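UDP-galactopyranose mutase (Deinococcus radiodurans, PDB 3HDQ) probably catalyses the interconversion of UDP-galactopyranose and UDP-galactofuranose, working with a bound FAD cofactor. Local coordinates at residues G168-L171 with Y172-F176; V35-F39 with A40-L44; Y335-R339 with P340-E344. One frame throughout, in Å; residues are numbered along the deposited sequence.

Interaction 1 (G168-L171 with Y172-F176); sequences GRDL and YNKFF. With GDU (galactose-uridine-5'-diphosphate), chain K.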
loop_
_atom_site.group_PDB
_atom_site.type_symbol
_atom_site.label_atom_id
_atom_site.label_comp_id
_atom_site.label_asym_id
_atom_site.label_seq_id
_atom_site.Cartn_x
_atom_site.Cartn_y
_atom_site.Cartn_z
ATOM N N GLY A 168 13.655 -39.724 20.869
ATOM C CA GLY A 168 14.937 -40.374 20.706
ATOM C C GLY A 168 15.878 -39.689 19.741
ATOM O O GLY A 168 15.574 -38.652 19.165
ATOM N N ARG A 169 17.022 -40.322 19.538
ATOM C CA ARG A 169 18.163 -39.712 18.876
ATOM C C ARG A 169 18.086 -39.725 17.336
ATOM O O ARG A 169 18.553 -38.795 16.680
ATOM C CB ARG A 169 19.434 -40.406 19.378
ATOM C CG ARG A 169 20.722 -39.911 18.776
ATOM C CD ARG A 169 21.101 -38.539 19.281
ATOM N NE ARG A 169 21.013 -38.399 20.737
ATOM C CZ ARG A 169 21.442 -37.326 21.395
ATOM N NH1 ARG A 169 21.994 -36.322 20.723
ATOM N NH2 ARG A 169 21.318 -37.247 22.714
ATOM N N ASP A 170 17.503 -40.764 16.753
ATOM C CA ASP A 170 17.395 -40.810 15.288
ATOM C C ASP A 170 16.386 -39.790 14.732
ATOM O O ASP A 170 16.664 -39.082 13.763
ATOM C CB ASP A 170 17.037 -42.215 14.801
ATOM C CG ASP A 170 17.193 -42.358 13.305
ATOM O OD1 ASP A 170 16.277 -42.892 12.643
ATOM O OD2 ASP A 170 18.236 -41.916 12.785
ATOM N N LEU A 171 15.213 -39.715 15.346
ATOM C CA LEU A 171 14.196 -38.773 14.901
ATOM C C LEU A 171 14.673 -37.344 15.126
ATOM O O LEU A 171 14.403 -36.447 14.321
ATOM C CB LEU A 171 12.872 -39.050 15.613
ATOM C CG LEU A 171 12.201 -40.327 15.103
ATOM C CD1 LEU A 171 10.975 -40.656 15.950
ATOM C CD2 LEU A 171 11.842 -40.176 13.609
ATOM N N TYR A 172 15.406 -37.156 16.219
ATOM C CA TYR A 172 16.053 -35.890 16.522
ATOM C C TYR A 172 17.055 -35.500 15.440
ATOM O O TYR A 172 17.086 -34.351 15.003
ATOM C CB TYR A 172 16.749 -35.971 17.888
ATOM C CG TYR A 172 17.714 -34.840 18.171
ATOM C CD1 TYR A 172 17.255 -33.614 18.629
ATOM C CD2 TYR A 172 19.085 -35.004 17.994
ATOM C CE1 TYR A 172 18.132 -32.573 18.899
ATOM C CE2 TYR A 172 19.969 -33.972 18.263
ATOM C CZ TYR A 172 19.482 -32.757 18.713
ATOM O OH TYR A 172 20.338 -31.721 18.985
ATOM N N ASN A 173 17.887 -36.444 15.014
ATOM C CA ASN A 173 18.886 -36.135 13.993
ATOM C C ASN A 173 18.235 -35.865 12.641
ATOM O O ASN A 173 18.762 -35.099 11.827
ATOM C CB ASN A 173 19.906 -37.264 13.833
ATOM C CG ASN A 173 20.799 -37.446 15.058
ATOM O OD1 ASN A 173 20.984 -36.536 15.866
ATOM N ND2 ASN A 173 21.361 -38.635 15.188
ATOM N N LYS A 174 17.086 -36.493 12.407
ATOM C CA LYS A 174 16.441 -36.417 11.102
ATOM C C LYS A 174 15.564 -35.185 10.881
ATOM O O LYS A 174 15.496 -34.677 9.765
ATOM C CB LYS A 174 15.677 -37.712 10.799
ATOM C CG LYS A 174 16.512 -38.661 9.970
ATOM C CD LYS A 174 16.080 -40.103 10.067
ATOM C CE LYS A 174 17.071 -40.977 9.285
ATOM N NZ LYS A 174 17.224 -42.338 9.882
ATOM N N PHE A 175 14.920 -34.704 11.944
ATOM C CA PHE A 175 13.980 -33.589 11.834
ATOM C C PHE A 175 14.440 -32.291 12.527
ATOM O O PHE A 175 14.104 -31.199 12.072
ATOM C CB PHE A 175 12.593 -34.003 12.358
ATOM C CG PHE A 175 11.894 -35.020 11.491
ATOM C CD1 PHE A 175 12.161 -36.372 11.628
ATOM C CD2 PHE A 175 10.969 -34.619 10.536
ATOM C CE1 PHE A 175 11.529 -37.302 10.823
ATOM C CE2 PHE A 175 10.335 -35.550 9.728
ATOM C CZ PHE A 175 10.619 -36.889 9.868
ATOM N N PHE A 176 15.198 -32.406 13.621
ATOM C CA PHE A 176 15.524 -31.232 14.439
ATOM C C PHE A 176 16.966 -30.724 14.409
ATOM O O PHE A 176 17.188 -29.518 14.250
ATOM C CB PHE A 176 15.076 -31.435 15.885
ATOM C CG PHE A 176 13.598 -31.373 16.053
ATOM C CD1 PHE A 176 12.973 -30.167 16.304
ATOM C CD2 PHE A 176 12.828 -32.514 15.922
ATOM C CE1 PHE A 176 11.611 -30.108 16.446
ATOM C CE2 PHE A 176 11.462 -32.460 16.059
ATOM C CZ PHE A 176 10.852 -31.259 16.319
HETATM N N1 GDU K . 12.296 -27.032 14.087
HETATM C C2 GDU K . 12.896 -27.936 13.464
HETATM N N3 GDU K . 12.693 -28.640 12.434
HETATM C C4 GDU K . 11.532 -28.351 11.820
HETATM C C5 GDU K . 10.678 -27.295 12.415
HETATM C C6 GDU K . 11.105 -26.670 13.530
HETATM O O2 GDU K . 14.144 -28.249 14.067
HETATM O O4 GDU K . 11.202 -28.922 10.784
HETATM C C1D GDU K . 12.807 -26.376 15.257
HETATM C C2D GDU K . 13.836 -25.236 15.068
HETATM O O2D GDU K . 14.695 -25.084 16.192
HETATM C C3D GDU K . 12.909 -24.052 14.886
HETATM C C4D GDU K . 11.939 -24.335 16.031
HETATM O O4D GDU K . 11.788 -25.758 16.066
HETATM O O3D GDU K . 13.611 -22.819 15.020
HETATM C C5D GDU K . 10.671 -23.494 16.066
HETATM O O5D GDU K . 9.982 -23.853 14.854
HETATM P PA GDU K . 9.047 -22.828 14.066
HETATM O O1A GDU K . 8.255 -23.604 13.071
HETATM O O2A GDU K . 8.130 -22.212 15.039
HETATM O O3A GDU K . 9.927 -21.786 13.251
HETATM P PB GDU K . 9.413 -20.336 12.882
HETATM O O1B GDU K . 10.594 -19.782 12.176
HETATM O O2B GDU K . 9.109 -19.421 14.010
HETATM O O3B GDU K . 8.208 -20.330 11.820
HETATM C "C1'" GDU K . 7.237 -19.338 11.429
HETATM C "C2'" GDU K . 6.050 -19.384 12.415
HETATM C "C3'" GDU K . 5.658 -20.874 12.536
HETATM C "C4'" GDU K . 5.052 -21.317 11.171
HETATM C "C5'" GDU K . 6.060 -20.962 10.043
HETATM C "C6'" GDU K . 5.462 -21.086 8.613
HETATM O "O2'" GDU K . 6.378 -18.763 13.672
HETATM O "O3'" GDU K . 4.733 -21.029 13.636
HETATM O "O4'" GDU K . 3.797 -20.626 10.996
HETATM O "O5'" GDU K . 6.776 -19.696 10.104
HETATM O "O6'" GDU K . 5.818 -22.331 7.965
HETATM O O HOH W 1 20.604 -40.574 12.632
#
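Asp-170 OD1 is gripped twice: Lys-174 NZ, one helical turn on, reaches its syn lone pair at 3.0 Å, and Tyr-133 OH of helix 126-133 bonds to the same oxygen. The lysine leans across the carboxylate, so NZ also makes a weak bond to Asp-170 OD2 at 3.1 Å. That second oxygen accepts a hydrogen bond from a water 2.7 Å away, and this water accepts from Asn-173 ND2 in a longer bond. With CG anti to the backbone N (chi1 -168°), the Asp-170 carboxylate lies where an i/i+4 salt bridge along helix 159-184 can form. On the buried side Leu-171 and Phe-175 run side by side, CD2 of the leucine 4.0 Å from CE1 of the ring, while Leu-171 O lies at the edge of that ring and accepts Phe-175 N at 3.0 Å. Phe-175 O takes the uracil N3 of the substrate at 2.9 Å with an N-H...O angle of 154°, and Phe-176 CD1 comes within 3.2 Å of the uracil O2. One end is thus a charge pair with water, the other a backbone carbonyl accepting the uracil N3-H, consistent with selection for a base carrying a proton there.

Interaction 2 (V35-F39 with A40-L44); sequences VGAGF and AGSVL. With FAD (flavin-adenine dinucleotide), chain L.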
loop_
_atom_site.group_PDB
_atom_site.type_symbol
_atom_site.label_atom_id
_atom_site.label_comp_id
_atom_site.label_asym_id
_atom_site.label_seq_id
_atom_site.Cartn_x
_atom_site.Cartn_y
_atom_site.Cartn_z
ATOM N N VAL A 35 6.887 3.806 18.509
ATOM C CA VAL A 35 7.964 3.411 17.601
ATOM C C VAL A 35 7.742 1.991 17.092
ATOM O O VAL A 35 7.815 1.025 17.861
ATOM C CB VAL A 35 9.345 3.513 18.282
ATOM C CG1 VAL A 35 10.461 3.442 17.239
ATOM C CG2 VAL A 35 9.451 4.808 19.100
ATOM N N GLY A 36 7.457 1.883 15.796
ATOM C CA GLY A 36 7.154 0.610 15.155
ATOM C C GLY A 36 5.669 0.431 14.884
ATOM O O GLY A 36 4.853 0.626 15.783
ATOM N N ALA A 37 5.319 0.060 13.655
ATOM C CA ALA A 37 3.920 -0.127 13.268
ATOM C C ALA A 37 3.563 -1.598 12.986
ATOM O O ALA A 37 2.705 -1.895 12.147
ATOM C CB ALA A 37 3.583 0.739 12.071
ATOM N N GLY A 38 4.239 -2.513 13.670
ATOM C CA GLY A 38 3.870 -3.916 13.621
ATOM C C GLY A 38 2.666 -4.156 14.508
ATOM O O GLY A 38 1.961 -3.210 14.867
ATOM N N PHE A 39 2.416 -5.405 14.875
ATOM C CA PHE A 39 1.299 -5.678 15.757
ATOM C C PHE A 39 1.408 -4.912 17.066
ATOM O O PHE A 39 0.417 -4.378 17.549
ATOM C CB PHE A 39 1.154 -7.177 16.025
ATOM C CG PHE A 39 0.369 -7.888 14.979
ATOM C CD1 PHE A 39 1.012 -8.562 13.958
ATOM C CD2 PHE A 39 -1.019 -7.852 14.998
ATOM C CE1 PHE A 39 0.290 -9.210 12.977
ATOM C CE2 PHE A 39 -1.751 -8.494 14.018
ATOM C CZ PHE A 39 -1.093 -9.172 13.002
ATOM N N ALA A 40 2.610 -4.855 17.634
ATOM C CA ALA A 40 2.793 -4.219 18.939
ATOM C C ALA A 40 2.385 -2.752 18.913
ATOM O O ALA A 40 1.539 -2.313 19.699
ATOM C CB ALA A 40 4.239 -4.364 19.410
ATOM N N GLY A 41 2.994 -1.987 18.016
ATOM C CA GLY A 41 2.683 -0.572 17.932
ATOM C C GLY A 41 1.251 -0.263 17.515
ATOM O O GLY A 41 0.607 0.625 18.081
ATOM N N SER A 42 0.753 -0.992 16.520
ATOM C CA SER A 42 -0.541 -0.692 15.916
ATOM C C SER A 42 -1.704 -0.992 16.848
ATOM O O SER A 42 -2.691 -0.279 16.845
ATOM C CB SER A 42 -0.716 -1.466 14.610
ATOM O OG SER A 42 0.287 -1.104 13.690
ATOM N N VAL A 43 -1.599 -2.060 17.631
ATOM C CA VAL A 43 -2.658 -2.391 18.573
ATOM C C VAL A 43 -2.719 -1.313 19.646
ATOM O O VAL A 43 -3.797 -0.863 20.017
ATOM C CB VAL A 43 -2.446 -3.764 19.231
ATOM C CG1 VAL A 43 -3.408 -3.938 20.416
ATOM C CG2 VAL A 43 -2.657 -4.876 18.222
ATOM N N LEU A 44 -1.559 -0.888 20.138
ATOM C CA LEU A 44 -1.529 0.183 21.134
ATOM C C LEU A 44 -1.934 1.544 20.534
ATOM O O LEU A 44 -2.588 2.358 21.188
ATOM C CB LEU A 44 -0.174 0.239 21.838
ATOM C CG LEU A 44 -0.053 -0.778 22.981
ATOM C CD1 LEU A 44 1.393 -1.174 23.250
ATOM C CD2 LEU A 44 -0.720 -0.226 24.256
HETATM P PA FAD L . 7.687 -6.145 14.365
HETATM O O1A FAD L . 6.883 -6.648 13.317
HETATM O O2A FAD L . 9.015 -6.556 14.171
HETATM O O5B FAD L . 7.584 -4.603 14.291
HETATM C C5B FAD L . 8.400 -3.726 14.969
HETATM C C4B FAD L . 8.581 -2.530 14.093
HETATM O O4B FAD L . 9.384 -1.597 14.723
HETATM C C3B FAD L . 9.318 -2.937 12.841
HETATM O O3B FAD L . 8.560 -2.769 11.690
HETATM C C2B FAD L . 10.511 -2.042 12.807
HETATM O O2B FAD L . 10.699 -1.573 11.527
HETATM C C1B FAD L . 10.147 -0.955 13.774
HETATM N N9A FAD L . 11.333 -0.296 14.311
HETATM C C8A FAD L . 12.383 -0.839 14.939
HETATM N N7A FAD L . 13.245 0.093 15.254
HETATM C C5A FAD L . 12.772 1.256 14.835
HETATM C C6A FAD L . 13.241 2.549 14.887
HETATM N N6A FAD L . 14.288 2.843 15.579
HETATM N N1A FAD L . 12.521 3.560 14.358
HETATM C C2A FAD L . 11.340 3.302 13.760
HETATM N N3A FAD L . 10.881 2.034 13.710
HETATM C C4A FAD L . 11.579 1.024 14.223
HETATM N N1 FAD L . 3.790 -15.335 13.786
HETATM C C2 FAD L . 2.682 -16.082 13.743
HETATM O O2 FAD L . 1.823 -15.970 14.565
HETATM N N3 FAD L . 2.549 -16.959 12.743
HETATM C C4 FAD L . 3.513 -17.081 11.799
HETATM O O4 FAD L . 3.409 -17.854 10.908
HETATM C C4X FAD L . 4.627 -16.328 11.874
HETATM N N5 FAD L . 5.587 -16.472 10.938
HETATM C C5X FAD L . 6.700 -15.715 11.010
HETATM C C6 FAD L . 7.667 -15.859 10.045
HETATM C C7 FAD L . 8.798 -15.096 10.105
HETATM C C7M FAD L . 9.848 -15.244 9.082
HETATM C C8 FAD L . 8.961 -14.186 11.109
HETATM C C8M FAD L . 10.211 -13.391 11.133
HETATM C C9 FAD L . 7.985 -14.038 12.073
HETATM C C9A FAD L . 6.848 -14.806 12.036
HETATM N N10 FAD L . 5.867 -14.668 12.974
HETATM C C10 FAD L . 4.766 -15.443 12.881
HETATM C "C1'" FAD L . 6.035 -13.788 14.158
HETATM C "C2'" FAD L . 5.560 -12.372 13.930
HETATM O "O2'" FAD L . 6.354 -11.859 12.921
HETATM C "C3'" FAD L . 5.715 -11.479 15.156
HETATM O "O3'" FAD L . 4.956 -11.837 16.224
HETATM C "C4'" FAD L . 5.110 -10.146 14.909
HETATM O "O4'" FAD L . 5.232 -9.952 13.533
HETATM C "C5'" FAD L . 5.856 -9.140 15.733
HETATM O "O5'" FAD L . 5.187 -7.956 15.970
HETATM P P FAD L . 5.974 -6.766 16.578
HETATM O O1P FAD L . 5.181 -5.603 16.508
HETATM O O2P FAD L . 6.221 -7.086 17.933
HETATM O O3P FAD L . 7.322 -6.627 15.806
HETATM O O HOH W 2 5.152 -2.838 16.322
#
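The GxGxxG pattern of Rossmann-type dinucleotide-binding folds is matched by Gly-36, Gly-38 and Gly-41, where the chain comes round from strand 30-35 into helix 39-50 beside the FAD diphosphate. Gly-41 CA points its hydrogen at Gly-36 O, 3.3 Å away and almost straight (173° at H); a side chain at Gly-41 would run into that carbonyl. At Gly-36 and Gly-38 a CB would instead collide with the cofactor, at O4B and O5B respectively. Gly-38 is the N-cap, and its carbonyl O accepts Ser-42 N at 3.0 Å. Ser-42 OG sits beside its own backbone N (chi1 -61°), which brings it 2.9 Å from Gly-38 O and 3.0 Å from Ala-37 O; its single proton could serve either. The phosphate is met by backbone: Ala-40 N donates to FAD O1P at 2.9 Å, at an angle of 164°. A water accepts from Gly-41 N at 2.9 Å and donates to FAD O1P at 2.8 Å, extending the helix's reach. The helix N terminus so placed would be expected to ease the phosphate's negative charge. Around this turn, Val-35 bonds through its backbone to Ile-256 of strand 252-257, Phe-39 meets Phe-226 of helix 222-229 in a T-shaped stack, and Val-43 packs against Ala-380 and Leu-381 of helix 373-388.

Interaction 3 (Y335-R339 with P340-E344); sequences YPVPR and PENAE. With GDU (galactose-uridine-5'-diphosphate), chain K.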
loop_
_atom_site.group_PDB
_atom_site.type_symbol
_atom_site.label_atom_id
_atom_site.label_comp_id
_atom_site.label_asym_id
_atom_site.label_seq_id
_atom_site.Cartn_x
_atom_site.Cartn_y
_atom_site.Cartn_z
ATOM N N TYR A 335 14.406 -12.651 15.180
ATOM C CA TYR A 335 14.264 -13.628 16.257
ATOM C C TYR A 335 15.185 -13.306 17.429
ATOM O O TYR A 335 16.386 -13.126 17.236
ATOM C CB TYR A 335 14.690 -15.019 15.782
ATOM C CG TYR A 335 13.930 -15.632 14.619
ATOM C CD1 TYR A 335 14.253 -15.317 13.307
ATOM C CD2 TYR A 335 12.925 -16.571 14.840
ATOM C CE1 TYR A 335 13.579 -15.889 12.256
ATOM C CE2 TYR A 335 12.246 -17.149 13.791
ATOM C CZ TYR A 335 12.577 -16.808 12.502
ATOM O OH TYR A 335 11.904 -17.377 11.453
ATOM N N PRO A 336 14.642 -13.277 18.653
ATOM C CA PRO A 336 15.552 -13.368 19.794
ATOM C C PRO A 336 16.182 -14.759 19.772
ATOM O O PRO A 336 15.628 -15.662 19.132
ATOM C CB PRO A 336 14.620 -13.256 21.010
ATOM C CG PRO A 336 13.265 -12.913 20.468
ATOM C CD PRO A 336 13.231 -13.372 19.054
ATOM N N VAL A 337 17.304 -14.935 20.464
ATOM C CA VAL A 337 18.013 -16.212 20.489
ATOM C C VAL A 337 18.015 -16.811 21.906
ATOM O O VAL A 337 18.982 -16.659 22.648
ATOM C CB VAL A 337 19.461 -16.031 19.984
ATOM C CG1 VAL A 337 20.190 -17.369 19.910
ATOM C CG2 VAL A 337 19.463 -15.332 18.625
ATOM N N PRO A 338 16.926 -17.505 22.280
ATOM C CA PRO A 338 16.790 -17.978 23.661
ATOM C C PRO A 338 17.882 -18.988 24.060
ATOM O O PRO A 338 17.929 -20.102 23.544
ATOM C CB PRO A 338 15.393 -18.629 23.670
ATOM C CG PRO A 338 14.702 -18.071 22.459
ATOM C CD PRO A 338 15.782 -17.921 21.453
ATOM N N ARG A 339 18.766 -18.563 24.957
ATOM C CA ARG A 339 19.792 -19.404 25.568
ATOM C C ARG A 339 20.343 -18.604 26.741
ATOM O O ARG A 339 20.238 -17.376 26.753
ATOM C CB ARG A 339 20.906 -19.744 24.574
ATOM C CG ARG A 339 21.594 -18.548 23.981
ATOM C CD ARG A 339 22.435 -18.938 22.781
ATOM N NE ARG A 339 23.462 -19.932 23.091
ATOM C CZ ARG A 339 24.763 -19.724 22.919
ATOM N NH1 ARG A 339 25.179 -18.558 22.451
ATOM N NH2 ARG A 339 25.648 -20.670 23.208
ATOM N N PRO A 340 20.927 -19.291 27.736
ATOM C CA PRO A 340 21.372 -18.644 28.985
ATOM C C PRO A 340 22.277 -17.409 28.796
ATOM O O PRO A 340 22.055 -16.420 29.496
ATOM C CB PRO A 340 22.115 -19.769 29.714
ATOM C CG PRO A 340 21.486 -21.036 29.178
ATOM C CD PRO A 340 21.209 -20.739 27.731
ATOM N N GLU A 341 23.251 -17.447 27.884
ATOM C CA GLU A 341 24.120 -16.283 27.687
ATOM C C GLU A 341 23.362 -15.060 27.187
ATOM O O GLU A 341 23.768 -13.929 27.465
ATOM C CB GLU A 341 25.361 -16.557 26.798
ATOM C CG GLU A 341 25.242 -17.641 25.763
ATOM C CD GLU A 341 25.267 -19.026 26.384
ATOM O OE1 GLU A 341 24.184 -19.637 26.510
ATOM O OE2 GLU A 341 26.361 -19.497 26.768
ATOM N N ASN A 342 22.263 -15.277 26.460
ATOM C CA ASN A 342 21.475 -14.160 25.950
ATOM C C ASN A 342 20.410 -13.658 26.941
ATOM O O ASN A 342 20.170 -12.460 27.031
ATOM C CB ASN A 342 20.868 -14.484 24.579
ATOM C CG ASN A 342 21.921 -14.682 23.511
ATOM O OD1 ASN A 342 23.064 -14.235 23.658
ATOM N ND2 ASN A 342 21.545 -15.360 22.423
ATOM N N ALA A 343 19.780 -14.567 27.681
ATOM C CA ALA A 343 18.815 -14.176 28.708
ATOM C C ALA A 343 19.517 -13.345 29.778
ATOM O O ALA A 343 18.924 -12.467 30.405
ATOM C CB ALA A 343 18.169 -15.409 29.337
ATOM N N GLU A 344 20.790 -13.669 29.973
ATOM C CA GLU A 344 21.687 -12.967 30.867
ATOM C C GLU A 344 21.786 -11.516 30.436
ATOM O O GLU A 344 21.471 -10.604 31.194
ATOM C CB GLU A 344 23.068 -13.634 30.773
ATOM C CG GLU A 344 24.201 -12.958 31.524
ATOM C CD GLU A 344 24.215 -13.310 33.000
ATOM O OE1 GLU A 344 23.133 -13.614 33.548
ATOM O OE2 GLU A 344 25.307 -13.280 33.611
HETATM N N1 GDU K . 12.296 -27.032 14.087
HETATM C C2 GDU K . 12.896 -27.936 13.464
HETATM N N3 GDU K . 12.693 -28.640 12.434
HETATM C C4 GDU K . 11.532 -28.351 11.820
HETATM C C5 GDU K . 10.678 -27.295 12.415
HETATM C C6 GDU K . 11.105 -26.670 13.530
HETATM O O2 GDU K . 14.144 -28.249 14.067
HETATM O O4 GDU K . 11.202 -28.922 10.784
HETATM C C1D GDU K . 12.807 -26.376 15.257
HETATM C C2D GDU K . 13.836 -25.236 15.068
HETATM O O2D GDU K . 14.695 -25.084 16.192
HETATM C C3D GDU K . 12.909 -24.052 14.886
HETATM C C4D GDU K . 11.939 -24.335 16.031
HETATM O O4D GDU K . 11.788 -25.758 16.066
HETATM O O3D GDU K . 13.611 -22.819 15.020
HETATM C C5D GDU K . 10.671 -23.494 16.066
HETATM O O5D GDU K . 9.982 -23.853 14.854
HETATM P PA GDU K . 9.047 -22.828 14.066
HETATM O O1A GDU K . 8.255 -23.604 13.071
HETATM O O2A GDU K . 8.130 -22.212 15.039
HETATM O O3A GDU K . 9.927 -21.786 13.251
HETATM P PB GDU K . 9.413 -20.336 12.882
HETATM O O1B GDU K . 10.594 -19.782 12.176
HETATM O O2B GDU K . 9.109 -19.421 14.010
HETATM O O3B GDU K . 8.208 -20.330 11.820
HETATM C "C1'" GDU K . 7.237 -19.338 11.429
HETATM C "C2'" GDU K . 6.050 -19.384 12.415
HETATM C "C3'" GDU K . 5.658 -20.874 12.536
HETATM C "C4'" GDU K . 5.052 -21.317 11.171
HETATM C "C5'" GDU K . 6.060 -20.962 10.043
HETATM C "C6'" GDU K . 5.462 -21.086 8.613
HETATM O "O2'" GDU K . 6.378 -18.763 13.672
HETATM O "O3'" GDU K . 4.733 -21.029 13.636
HETATM O "O4'" GDU K . 3.797 -20.626 10.996
HETATM O "O5'" GDU K . 6.776 -19.696 10.104
HETATM O "O6'" GDU K . 5.818 -22.331 7.965
HETATM O O HOH W 3 23.691 -16.351 20.807
#
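Pro-340 follows Arg-339, the N-cap residue, where the loop after strand 320-336 enters helix 340-355; Pro-340 CD lies 3.3 Å from Arg-339 CB. Before that loop, Tyr-335 OH donates to the substrate diphosphate O1B at 2.8 Å. Glu-341, bent at chi2 (-74°), turns its carboxylate back over one face of the Arg-339 guanidinium: the two planes are only 12° apart, and Glu-341 CG lies 3.4 Å from Arg-339 NH1. Glu-341 OE1 and Arg-339 NE, 3.5 Å apart, form a salt bridge of charges with no N-H pointing at the oxygen; the NE hydrogen goes to Glu-190 O. Were this arginine shortened to an alanine, the Glu-341 carboxylate would probably lose its opposite charge and Glu-190 O this donor. Asn-342 reaches back further, its ND2 meeting a lone pair of Val-337 O in the carbonyl plane at 2.9 Å (163°). A water accepts from both Asn-342 ND2 and Arg-339 NH1, the latter 3.1 Å from the water oxygen. Asn-342 N also bonds to Arg-339 O, from above the carbonyl plane, and Ala-343 N approaches that same cap oxygen at 3.0 Å, nearly along the C=O axis.

Overall arrangement
From the N terminus, interaction 2 comes first, then interaction 1, then interaction 3; they stand in series, none nesting in or crossing another. No residues lie between the paired segments: interactions 2 and 3 close the tight strand-to-helix turns, and interaction 1 lies inside one helix. Interaction 2 turns a strand of the parallel sheet into helix 39-50. Interaction 1 lies within helix 159-184, about 38 Å from interaction 2 between centres, on the opposite side of the chain's centre. Interaction 3 leads from strand 320-336 of the mixed sheet into helix 340-355, about 24 Å from interaction 1 between centres. Both touch the one substrate molecule, and Trp-184 of helix 159-184 touches Val-337.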